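Local coordinates for protein (endonuclease) (Salmonella typhimurium, PDB 1BYS) that belongs, as a bacterial endonuclease, to the phospholipase D-like superfamily and carries a PLD-like domain, at residues A[37-42]-A[112-117]. Numbering follows the deposited sequence.
Sequences FTAPDI and FTKAAE
Bends at chi2 (-35°) and chi3 (-127°) fold the K114 chain over the start of helix 40-51, its CD and CE passing obliquely over P40 CD. P40 CD to K114 CE is tight, 3.3 Å. The ammonium beyond it reaches two carboxylates, in weak salt bridges of 3.4 Å from K114 NZ to D41 OD2 and, within its own helix, to E117 OE1. D41 OD2 has its stronger partner in R16 NH1 of helix 14-25, which also makes a long, weak ion pair with E117 OE1. Across the contact E117 OE2 lies against carbon, 3.5 Å from both A39 CB and I42 CG1, the I42 and E117 side chains running past each other in opposite directions. The backbones are pinned at one acceptor. F112 O takes T38 N at 3.0 Å, almost in line with its C=O bond, and A39 N at 2.8 Å from above the carbonyl plane. The T38 hydroxyl meets T113 through carbon, OG1 against CG2, while T113 OG1 caps its own helix by accepting from A116 N. I42 CG2 packs on F112 CB at 4.4 Å, and both side chains touch V19 of helix 14-25. A39 and T113, the closest backbone pair, are N-cap residues: the contact joins the N-terminal ends of helices 40-51 and 114-118, beyond the C-terminal ends of strands 29-34 and 104-108 in the mixed alpha/beta PLD-like fold, with a bound tungstate about 8 Å from the T113 side chain.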
loop_
_atom_site.group_PDB
_atom_site.type_symbol
_atom_site.label_atom_id
_atom_site.label_comp_id
_atom_site.label_asym_id
_atom_site.label_seq_id
_atom_site.Cartn_x
_atom_site.Cartn_y
_atom_site.Cartn_z
ATOM N N PHE A 37 -2.579 -12.450 6.394
ATOM C CA PHE A 37 -2.979 -13.375 5.332
ATOM C C PHE A 37 -4.207 -14.172 5.813
ATOM O O PHE A 37 -4.071 -15.282 6.338
ATOM C CB PHE A 37 -1.793 -14.303 5.060
ATOM C CG PHE A 37 -1.882 -15.089 3.775
ATOM C CD1 PHE A 37 -1.887 -14.448 2.556
ATOM C CD2 PHE A 37 -1.873 -16.479 3.804
ATOM C CE1 PHE A 37 -1.866 -15.163 1.377
ATOM C CE2 PHE A 37 -1.855 -17.209 2.647
ATOM C CZ PHE A 37 -1.849 -16.552 1.417
ATOM N N THR A 38 -5.406 -13.627 5.612
ATOM C CA THR A 38 -6.580 -14.307 6.122
ATOM C C THR A 38 -7.871 -14.313 5.311
ATOM O O THR A 38 -8.739 -15.126 5.581
ATOM C CB THR A 38 -6.957 -13.730 7.472
ATOM O OG1 THR A 38 -7.445 -12.399 7.265
ATOM C CG2 THR A 38 -5.767 -13.681 8.400
ATOM N N ALA A 39 -8.030 -13.409 4.353
ATOM C CA ALA A 39 -9.270 -13.350 3.580
ATOM C C ALA A 39 -9.638 -14.645 2.819
ATOM O O ALA A 39 -8.989 -15.024 1.839
ATOM C CB ALA A 39 -9.215 -12.165 2.626
ATOM N N PRO A 40 -10.710 -15.325 3.247
ATOM C CA PRO A 40 -11.127 -16.571 2.579
ATOM C C PRO A 40 -11.383 -16.469 1.068
ATOM O O PRO A 40 -10.973 -17.359 0.315
ATOM C CB PRO A 40 -12.386 -16.991 3.348
ATOM C CG PRO A 40 -12.225 -16.316 4.703
ATOM C CD PRO A 40 -11.588 -14.982 4.375
ATOM N N ASP A 41 -12.047 -15.403 0.609
ATOM C CA ASP A 41 -12.308 -15.292 -0.825
ATOM C C ASP A 41 -11.010 -15.106 -1.621
ATOM O O ASP A 41 -10.917 -15.493 -2.791
ATOM C CB ASP A 41 -13.325 -14.183 -1.106
ATOM C CG ASP A 41 -14.735 -14.596 -0.715
ATOM O OD1 ASP A 41 -15.076 -15.795 -0.865
ATOM O OD2 ASP A 41 -15.495 -13.729 -0.241
ATOM N N ILE A 42 -10.001 -14.528 -0.981
ATOM C CA ILE A 42 -8.714 -14.337 -1.641
ATOM C C ILE A 42 -8.039 -15.718 -1.750
ATOM O O ILE A 42 -7.479 -16.083 -2.787
ATOM C CB ILE A 42 -7.805 -13.420 -0.804
ATOM C CG1 ILE A 42 -8.357 -11.987 -0.817
ATOM C CG2 ILE A 42 -6.363 -13.518 -1.318
ATOM C CD1 ILE A 42 -8.596 -11.427 -2.182
ATOM N N PHE A 112 -4.755 -8.498 2.739
ATOM C CA PHE A 112 -5.654 -9.556 2.305
ATOM C C PHE A 112 -6.430 -10.137 3.476
ATOM O O PHE A 112 -6.269 -11.307 3.875
ATOM C CB PHE A 112 -4.842 -10.604 1.538
ATOM C CG PHE A 112 -3.957 -9.987 0.479
ATOM C CD1 PHE A 112 -4.511 -9.478 -0.693
ATOM C CD2 PHE A 112 -2.596 -9.806 0.703
ATOM C CE1 PHE A 112 -3.726 -8.785 -1.631
ATOM C CE2 PHE A 112 -1.796 -9.115 -0.223
ATOM C CZ PHE A 112 -2.364 -8.602 -1.393
ATOM N N THR A 113 -7.300 -9.288 4.010
ATOM C CA THR A 113 -8.152 -9.623 5.154
ATOM C C THR A 113 -9.582 -9.110 4.934
ATOM O O THR A 113 -9.813 -8.227 4.104
ATOM C CB THR A 113 -7.645 -8.959 6.455
ATOM O OG1 THR A 113 -7.896 -7.547 6.374
ATOM C CG2 THR A 113 -6.150 -9.214 6.672
ATOM N N LYS A 114 -10.540 -9.640 5.688
ATOM C CA LYS A 114 -11.918 -9.184 5.558
ATOM C C LYS A 114 -12.057 -7.713 6.014
ATOM O O LYS A 114 -12.872 -6.963 5.477
ATOM C CB LYS A 114 -12.850 -10.097 6.375
ATOM C CG LYS A 114 -12.839 -11.570 5.916
ATOM C CD LYS A 114 -12.666 -11.708 4.391
ATOM C CE LYS A 114 -13.766 -12.598 3.756
ATOM N NZ LYS A 114 -13.400 -13.189 2.421
ATOM N N ALA A 115 -11.248 -7.308 6.992
ATOM C CA ALA A 115 -11.280 -5.930 7.486
ATOM C C ALA A 115 -10.876 -4.962 6.361
ATOM O O ALA A 115 -11.455 -3.880 6.220
ATOM C CB ALA A 115 -10.328 -5.774 8.685
ATOM N N ALA A 116 -9.892 -5.368 5.563
ATOM C CA ALA A 116 -9.431 -4.547 4.452
ATOM C C ALA A 116 -10.451 -4.576 3.310
ATOM O O ALA A 116 -10.479 -3.679 2.469
ATOM C CB ALA A 116 -8.093 -5.053 3.954
ATOM N N GLU A 117 -11.299 -5.600 3.285
ATOM C CA GLU A 117 -12.296 -5.699 2.222
ATOM C C GLU A 117 -13.580 -4.908 2.493
ATOM O O GLU A 117 -14.132 -4.267 1.590
ATOM C CB GLU A 117 -12.643 -7.174 1.978
ATOM C CG GLU A 117 -11.567 -7.918 1.205
ATOM C CD GLU A 117 -11.762 -9.441 1.198
ATOM O OE1 GLU A 117 -12.638 -9.948 1.936
ATOM O OE2 GLU A 117 -11.033 -10.126 0.445
#